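UDP-N-acetylmuramate-alanine ligase MurC (Thermotoga maritima, PDB 1J6U) catalyses the ATP-dependent joining of L-alanine to UDP-N-acetylmuramate, a cytoplasmic step of peptidoglycan biosynthesis. Local coordinates at residues T221-E226 with D233-V238; Y243-R248 with P274-V279. All blocks are in the same frame, centred on the assembly; numbering follows the deposited sequence.

In the fold
Contacts 1 and 2 lie in series along the chain within the Mur ligase middle domain, their centres about 13 Å apart and on the same side of the molecule's centre. Contact 1 pairs strand 218-222 with strand 234-236, the last strand of the seven-stranded mixed sheet. Strand 243-250 follows directly and opens the three-stranded antiparallel sheet; contact 2 sets it against the start of helix 276-291. Its Y243 meets the far edge of strand 234-236, with backbone bonds to T235 and G237, and V238 packs on the F276 ring, its CG2 3.5 Å from CZ. Helix 276-291 touches both contacts, so the two sheets share one helix in the domain carrying the predicted ATP site.

Contact 1: residues T221-E226 with D233-V238; sequences TFAEDE and DVTFGV
F222 and F236 meet with their ring planes 24° apart but slid past each other, centroids 5.4 Å apart, so the rings barely overlap. One face of the F236 ring is instead met by the F222 backbone: F222 CA stands 3.9 Å from the F236 centroid, 24° off the ring normal, a CH-pi contact. F236 reaches this place because its CG sits between the backbone N and carbonyl carbon, while the F222 ring has F236 O at its edge. On the opposite face of the strand pair T221 and T235 run side by side, their CG2 methyls a tight 3.3 Å apart; their hydroxyls bond to T228 O and T242 N respectively. This is the parallel pairing of the last two strands in the seven-stranded sheet of the Mur ligase middle domain, held by T221 N to V234 O, F236 N to T221 O and A223 N to F236 O (2.8 Å). The type I turn from F222 to D225 follows and carries E224, whose OE1 accepts V238 N at 3.2 Å on its syn side, nearly straight at 167°. F236 packs on L283 and A284 of helix 276-291, and strand 243-250 pairs with T235 and G237 through Y243.

Contact 2: residues Y243-R248 with P274-V279; sequences YTLEMR and PGFHNV
R248 reaches across to F276 with its chain extended from CG to NE, and its CD meets the edge of the phenyl ring, 3.4 Å from CD1. The guanidinium stands almost upright to that ring, the planes 88° apart, which rules out a stacked cation-pi pair; one guanidinium face lies instead against the F276 backbone, with CZ 3.7 Å from F276 CA. With CG anti to the backbone N (chi1 -176°) the F276 ring is carried out beside the arginine. L245 and V279 make the apolar part: L245 CD2 lies 3.8 Å from V279 CG1. Buried V279 is gripped by L245, L269 and L271, and its CG2 comes to the guanidinium edge, 3.8 Å from R248 NE.

R248, L245 and F276 are only partly exposed but form the looser side, where L245 CD1 stands a longer 4.0 Å from F276 CE1; V238 also packs on F276.

No hydrogen bond joins the segments directly; R248 NH2 and F276 N, although 3.2 Å apart, are both donors. Q255 links them indirectly, its OE1 accepting from R248 NH2 and its NE2 donating to G275 O. A leucine in place of R248 would probably leave E346 without its salt-bridge partner and Q255 OE1 without the NH2 donor, and lose the guanidinium's contact with the F276 backbone. Directly, then, the segments meet by apolar and van der Waals packing. The NH1 salt bridge to E346, within the glutamate ligase domain, ties that domain to the middle one and may help set their arrangement.

Contact 1: residues T221-E226 with D233-V238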
ATOM      1  N   THR A 221     -14.231   0.604 -12.424  1.00 35.13           N
ATOM      2  CA  THR A 221     -13.569  -0.614 -12.721  1.00 34.20           C
ATOM      3  C   THR A 221     -12.566  -0.505 -13.859  1.00 42.62           C
ATOM      4  O   THR A 221     -12.675   0.379 -14.727  1.00 37.25           O
ATOM      5  CB  THR A 221     -14.670  -1.632 -13.003  1.00 38.08           C
ATOM      6  OG1 THR A 221     -14.466  -2.769 -12.180  1.00 47.11           O
ATOM      7  CG2 THR A 221     -14.741  -1.989 -14.464  1.00 28.10           C
ATOM      8  N   PHE A 222     -11.588  -1.414 -13.826  1.00 37.98           N
ATOM      9  CA  PHE A 222     -10.519  -1.493 -14.812  1.00 43.51           C
ATOM     10  C   PHE A 222     -11.043  -2.223 -16.057  1.00 47.01           C
ATOM     11  O   PHE A 222     -11.294  -3.438 -16.052  1.00 40.70           O
ATOM     12  CB  PHE A 222      -9.301  -2.212 -14.197  1.00 40.11           C
ATOM     13  CG  PHE A 222      -8.134  -2.320 -15.123  1.00 39.23           C
ATOM     14  CD1 PHE A 222      -7.822  -1.279 -15.994  1.00 40.76           C
ATOM     15  CD2 PHE A 222      -7.338  -3.463 -15.127  1.00 48.76           C
ATOM     16  CE1 PHE A 222      -6.739  -1.373 -16.864  1.00 53.88           C
ATOM     17  CE2 PHE A 222      -6.250  -3.572 -15.989  1.00 44.92           C
ATOM     18  CZ  PHE A 222      -5.951  -2.524 -16.862  1.00 50.39           C
ATOM     19  N   ALA A 223     -11.214  -1.446 -17.122  1.00 46.06           N
ATOM     20  CA  ALA A 223     -11.755  -1.950 -18.372  1.00 52.93           C
ATOM     21  C   ALA A 223     -11.009  -3.144 -18.918  1.00 54.05           C
ATOM     22  O   ALA A 223     -11.554  -3.908 -19.710  1.00 49.86           O
ATOM     23  CB  ALA A 223     -11.804  -0.831 -19.412  1.00 47.97           C
ATOM     24  N   GLU A 224      -9.767  -3.325 -18.486  1.00 57.60           N
ATOM     25  CA  GLU A 224      -9.001  -4.434 -18.998  1.00 53.50           C
ATOM     26  C   GLU A 224      -8.876  -5.586 -18.027  1.00 49.22           C
ATOM     27  O   GLU A 224      -8.232  -6.565 -18.325  1.00 48.42           O
ATOM     28  CB  GLU A 224      -7.634  -3.942 -19.472  1.00 58.47           C
ATOM     29  CG  GLU A 224      -7.635  -3.491 -20.951  1.00 76.78           C
ATOM     30  CD  GLU A 224      -7.037  -2.081 -21.179  1.00 94.90           C
ATOM     31  OE1 GLU A 224      -6.275  -1.597 -20.308  1.00100.95           O
ATOM     32  OE2 GLU A 224      -7.314  -1.461 -22.241  1.00 90.22           O
ATOM     33  N   ASP A 225      -9.541  -5.493 -16.884  1.00 50.04           N
ATOM     34  CA  ASP A 225      -9.500  -6.561 -15.886  1.00 48.76           C
ATOM     35  C   ASP A 225     -10.482  -7.646 -16.294  1.00 54.70           C
ATOM     36  O   ASP A 225     -11.689  -7.474 -16.163  1.00 54.10           O
ATOM     37  CB  ASP A 225      -9.875  -5.995 -14.517  1.00 48.03           C
ATOM     38  CG  ASP A 225      -9.749  -7.007 -13.403  1.00 57.60           C
ATOM     39  OD1 ASP A 225     -10.755  -7.680 -13.118  1.00 62.44           O
ATOM     40  OD2 ASP A 225      -8.649  -7.127 -12.806  1.00 65.40           O
ATOM     41  N   GLU A 226      -9.970  -8.771 -16.788  1.00 64.28           N
ATOM     42  CA  GLU A 226     -10.846  -9.856 -17.240  1.00 61.96           C
ATOM     43  C   GLU A 226     -11.977 -10.153 -16.280  1.00 58.64           C
ATOM     44  O   GLU A 226     -13.141 -10.095 -16.655  1.00 65.58           O
ATOM     45  CB  GLU A 226     -10.052 -11.155 -17.511  1.00 60.31           C
ATOM     46  N   ASP A 233     -19.598   0.748 -13.368  1.00 38.72           N
ATOM     47  CA  ASP A 233     -20.575   1.657 -13.905  1.00 35.22           C
ATOM     48  C   ASP A 233     -19.774   2.525 -14.869  1.00 34.74           C
ATOM     49  O   ASP A 233     -20.298   3.003 -15.850  1.00 45.56           O
ATOM     50  CB  ASP A 233     -21.184   2.435 -12.762  1.00 44.12           C
ATOM     51  CG  ASP A 233     -22.001   1.540 -11.845  1.00 50.88           C
ATOM     52  OD1 ASP A 233     -21.834   1.616 -10.602  1.00 58.22           O
ATOM     53  OD2 ASP A 233     -22.818   0.749 -12.386  1.00 73.93           O
ATOM     54  N   VAL A 234     -18.495   2.741 -14.561  1.00 41.12           N
ATOM     55  CA  VAL A 234     -17.562   3.458 -15.443  1.00 35.41           C
ATOM     56  C   VAL A 234     -16.222   2.715 -15.368  1.00 42.44           C
ATOM     57  O   VAL A 234     -15.897   2.064 -14.358  1.00 33.20           O
ATOM     58  CB  VAL A 234     -17.329   4.957 -15.078  1.00 39.58           C
ATOM     59  CG1 VAL A 234     -18.636   5.685 -15.078  1.00 57.00           C
ATOM     60  CG2 VAL A 234     -16.641   5.089 -13.743  1.00 56.50           C
ATOM     61  N   THR A 235     -15.459   2.803 -16.452  1.00 36.31           N
ATOM     62  CA  THR A 235     -14.168   2.144 -16.534  1.00 39.58           C
ATOM     63  C   THR A 235     -13.013   3.046 -16.982  1.00 36.71           C
ATOM     64  O   THR A 235     -13.208   4.167 -17.491  1.00 32.33           O
ATOM     65  CB  THR A 235     -14.223   0.949 -17.491  1.00 39.29           C
ATOM     66  OG1 THR A 235     -14.492   1.421 -18.814  1.00 42.83           O
ATOM     67  CG2 THR A 235     -15.298  -0.002 -17.072  1.00 30.27           C
ATOM     68  N   PHE A 236     -11.803   2.536 -16.755  1.00 34.41           N
ATOM     69  CA  PHE A 236     -10.568   3.226 -17.126  1.00 38.18           C
ATOM     70  C   PHE A 236      -9.678   2.095 -17.627  1.00 40.22           C
ATOM     71  O   PHE A 236      -9.748   0.953 -17.166  1.00 32.58           O
ATOM     72  CB  PHE A 236      -9.914   3.956 -15.917  1.00 33.65           C
ATOM     73  CG  PHE A 236      -9.517   3.035 -14.793  1.00 33.13           C
ATOM     74  CD1 PHE A 236      -8.245   2.451 -14.764  1.00 36.56           C
ATOM     75  CD2 PHE A 236     -10.448   2.645 -13.849  1.00 26.30           C
ATOM     76  CE1 PHE A 236      -7.911   1.469 -13.812  1.00 29.15           C
ATOM     77  CE2 PHE A 236     -10.138   1.661 -12.891  1.00 40.82           C
ATOM     78  CZ  PHE A 236      -8.865   1.061 -12.868  1.00 27.61           C
ATOM     79  N   GLY A 237      -8.847   2.439 -18.589  1.00 38.08           N
ATOM     80  CA  GLY A 237      -7.968   1.484 -19.196  1.00 34.48           C
ATOM     81  C   GLY A 237      -7.022   2.283 -20.045  1.00 39.31           C
ATOM     82  O   GLY A 237      -7.010   3.521 -20.024  1.00 36.69           O
ATOM     83  N   VAL A 238      -6.205   1.577 -20.796  1.00 45.79           N
ATOM     84  CA  VAL A 238      -5.246   2.265 -21.605  1.00 42.64           C
ATOM     85  C   VAL A 238      -5.836   2.478 -22.973  1.00 45.73           C
ATOM     86  O   VAL A 238      -5.944   3.616 -23.450  1.00 46.60           O
ATOM     87  CB  VAL A 238      -3.957   1.453 -21.722  1.00 35.93           C
ATOM     88  CG1 VAL A 238      -2.965   2.220 -22.528  1.00 34.37           C
ATOM     89  CG2 VAL A 238      -3.395   1.174 -20.338  1.00 34.14           C
TER

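Contact 2: residues Y243-R248 with P274-V279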
ATOM      1  N   TYR A 243     -12.618   5.981 -19.501  1.00 39.98           N
ATOM      2  CA  TYR A 243     -11.508   6.916 -19.479  1.00 40.84           C
ATOM      3  C   TYR A 243     -10.368   6.132 -20.041  1.00 42.95           C
ATOM      4  O   TYR A 243     -10.121   4.987 -19.650  1.00 39.82           O
ATOM      5  CB  TYR A 243     -11.228   7.385 -18.072  1.00 35.23           C
ATOM      6  CG  TYR A 243     -12.407   8.150 -17.565  1.00 35.26           C
ATOM      7  CD1 TYR A 243     -13.469   7.499 -16.951  1.00 26.85           C
ATOM      8  CD2 TYR A 243     -12.494   9.518 -17.773  1.00 31.95           C
ATOM      9  CE1 TYR A 243     -14.577   8.200 -16.575  1.00 36.32           C
ATOM     10  CE2 TYR A 243     -13.584  10.224 -17.396  1.00 33.99           C
ATOM     11  CZ  TYR A 243     -14.630   9.565 -16.804  1.00 30.01           C
ATOM     12  OH  TYR A 243     -15.754  10.270 -16.456  1.00 35.99           O
ATOM     13  N   THR A 244      -9.681   6.778 -20.971  1.00 41.15           N
ATOM     14  CA  THR A 244      -8.607   6.163 -21.725  1.00 40.14           C
ATOM     15  C   THR A 244      -7.337   7.039 -21.830  1.00 33.98           C
ATOM     16  O   THR A 244      -7.377   8.256 -21.591  1.00 40.78           O
ATOM     17  CB  THR A 244      -9.252   5.788 -23.097  1.00 36.18           C
ATOM     18  OG1 THR A 244      -9.508   4.382 -23.105  1.00 44.37           O
ATOM     19  CG2 THR A 244      -8.439   6.231 -24.285  1.00 51.17           C
ATOM     20  N   LEU A 245      -6.214   6.413 -22.156  1.00 43.23           N
ATOM     21  CA  LEU A 245      -4.943   7.136 -22.297  1.00 46.33           C
ATOM     22  C   LEU A 245      -4.598   7.359 -23.746  1.00 49.40           C
ATOM     23  O   LEU A 245      -4.448   6.407 -24.513  1.00 49.64           O
ATOM     24  CB  LEU A 245      -3.805   6.348 -21.676  1.00 45.86           C
ATOM     25  CG  LEU A 245      -3.908   6.240 -20.177  1.00 52.29           C
ATOM     26  CD1 LEU A 245      -2.698   5.503 -19.657  1.00 56.87           C
ATOM     27  CD2 LEU A 245      -3.965   7.642 -19.596  1.00 46.74           C
ATOM     28  N   GLU A 246      -4.467   8.610 -24.143  1.00 42.52           N
ATOM     29  CA  GLU A 246      -4.126   8.833 -25.514  1.00 49.06           C
ATOM     30  C   GLU A 246      -2.605   8.910 -25.652  1.00 52.63           C
ATOM     31  O   GLU A 246      -2.043   8.421 -26.616  1.00 56.72           O
ATOM     32  CB  GLU A 246      -4.778  10.110 -26.015  1.00 52.78           C
ATOM     33  CG  GLU A 246      -4.125  10.613 -27.281  1.00 67.71           C
ATOM     34  CD  GLU A 246      -4.718  11.907 -27.754  1.00 79.40           C
ATOM     35  OE1 GLU A 246      -5.215  12.668 -26.891  1.00 84.13           O
ATOM     36  OE2 GLU A 246      -4.672  12.169 -28.979  1.00 80.58           O
HETATM   37  N   MSE A 247      -1.946   9.525 -24.682  1.00 49.15           N
HETATM   38  CA  MSE A 247      -0.494   9.678 -24.696  1.00 56.44           C
HETATM   39  C   MSE A 247       0.018   9.817 -23.291  1.00 52.70           C
HETATM   40  O   MSE A 247      -0.663  10.350 -22.412  1.00 56.03           O
HETATM   41  CB  MSE A 247      -0.059  10.937 -25.403  1.00 64.53           C
HETATM   42  CG  MSE A 247      -0.479  11.065 -26.814  1.00 89.94           C
HETATM   43 SE   MSE A 247      -0.130  12.895 -27.114  1.00120.97          SE
HETATM   44  CE  MSE A 247      -1.884  13.609 -26.792  1.00105.90           C
ATOM     45  N   ARG A 248       1.241   9.359 -23.099  1.00 49.52           N
ATOM     46  CA  ARG A 248       1.873   9.414 -21.797  1.00 45.44           C
ATOM     47  C   ARG A 248       3.304   9.740 -22.019  1.00 41.85           C
ATOM     48  O   ARG A 248       3.927   9.226 -22.930  1.00 37.82           O
ATOM     49  CB  ARG A 248       1.800   8.078 -21.079  1.00 35.04           C
ATOM     50  CG  ARG A 248       2.506   8.112 -19.749  1.00 43.61           C
ATOM     51  CD  ARG A 248       2.560   6.736 -19.122  1.00 39.27           C
ATOM     52  NE  ARG A 248       3.371   6.790 -17.925  1.00 44.55           N
ATOM     53  CZ  ARG A 248       4.559   6.209 -17.796  1.00 42.21           C
ATOM     54  NH1 ARG A 248       5.100   5.503 -18.789  1.00 26.91           N
ATOM     55  NH2 ARG A 248       5.211   6.360 -16.665  1.00 24.70           N
ATOM     56  N   PRO A 274       5.864   8.847 -10.069  1.00 36.18           N
ATOM     57  CA  PRO A 274       6.097   8.187 -11.364  1.00 28.58           C
ATOM     58  C   PRO A 274       5.504   6.806 -11.522  1.00 28.74           C
ATOM     59  O   PRO A 274       4.864   6.299 -10.628  1.00 36.47           O
ATOM     60  CB  PRO A 274       7.624   8.141 -11.449  1.00 25.72           C
ATOM     61  CG  PRO A 274       7.981   7.761 -10.037  1.00 21.78           C
ATOM     62  CD  PRO A 274       7.021   8.661  -9.172  1.00 35.81           C
ATOM     63  N   GLY A 275       5.761   6.207 -12.677  1.00 27.48           N
ATOM     64  CA  GLY A 275       5.267   4.887 -12.984  1.00 27.33           C
ATOM     65  C   GLY A 275       3.955   4.891 -13.762  1.00 42.41           C
ATOM     66  O   GLY A 275       2.990   5.632 -13.480  1.00 30.67           O
ATOM     67  N   PHE A 276       3.934   4.051 -14.776  1.00 34.95           N
ATOM     68  CA  PHE A 276       2.772   3.877 -15.605  1.00 41.67           C
ATOM     69  C   PHE A 276       1.555   3.496 -14.751  1.00 42.17           C
ATOM     70  O   PHE A 276       0.460   4.045 -14.900  1.00 43.41           O
ATOM     71  CB  PHE A 276       3.031   2.763 -16.598  1.00 39.13           C
ATOM     72  CG  PHE A 276       1.924   2.571 -17.547  1.00 53.39           C
ATOM     73  CD1 PHE A 276       1.733   3.474 -18.590  1.00 54.34           C
ATOM     74  CD2 PHE A 276       1.017   1.531 -17.370  1.00 51.28           C
ATOM     75  CE1 PHE A 276       0.653   3.347 -19.441  1.00 53.82           C
ATOM     76  CE2 PHE A 276      -0.073   1.397 -18.220  1.00 36.21           C
ATOM     77  CZ  PHE A 276      -0.254   2.307 -19.255  1.00 54.83           C
ATOM     78  N   HIS A 277       1.751   2.563 -13.836  1.00 38.25           N
ATOM     79  CA  HIS A 277       0.646   2.133 -13.013  1.00 36.82           C
ATOM     80  C   HIS A 277       0.057   3.225 -12.158  1.00 34.40           C
ATOM     81  O   HIS A 277      -1.135   3.198 -11.838  1.00 34.81           O
ATOM     82  CB  HIS A 277       1.033   0.884 -12.200  1.00 37.19           C
ATOM     83  CG  HIS A 277       1.280  -0.318 -13.071  1.00 53.78           C
ATOM     84  ND1 HIS A 277       1.213  -1.611 -12.606  1.00 56.36           N
ATOM     85  CD2 HIS A 277       1.545  -0.413 -14.399  1.00 65.72           C
ATOM     86  CE1 HIS A 277       1.415  -2.450 -13.609  1.00 63.67           C
ATOM     87  NE2 HIS A 277       1.620  -1.749 -14.708  1.00 61.61           N
ATOM     88  N   ASN A 278       0.855   4.215 -11.799  1.00 30.46           N
ATOM     89  CA  ASN A 278       0.275   5.295 -11.035  1.00 32.97           C
ATOM     90  C   ASN A 278      -0.681   6.128 -11.921  1.00 31.10           C
ATOM     91  O   ASN A 278      -1.597   6.778 -11.407  1.00 31.79           O
ATOM     92  CB  ASN A 278       1.364   6.176 -10.436  1.00 26.89           C
ATOM     93  CG  ASN A 278       1.833   5.666  -9.101  1.00 37.82           C
ATOM     94  OD1 ASN A 278       1.058   5.140  -8.313  1.00 34.70           O
ATOM     95  ND2 ASN A 278       3.111   5.831  -8.834  1.00 23.43           N
ATOM     96  N   VAL A 279      -0.452   6.118 -13.237  1.00 27.27           N
ATOM     97  CA  VAL A 279      -1.324   6.828 -14.154  1.00 31.44           C
ATOM     98  C   VAL A 279      -2.667   6.094 -14.129  1.00 32.95           C
ATOM     99  O   VAL A 279      -3.705   6.709 -14.024  1.00 38.73           O
ATOM    100  CB  VAL A 279      -0.751   6.832 -15.569  1.00 35.62           C
ATOM    101  CG1 VAL A 279      -1.758   7.424 -16.512  1.00 38.74           C
ATOM    102  CG2 VAL A 279       0.525   7.688 -15.604  1.00 34.05           C
TER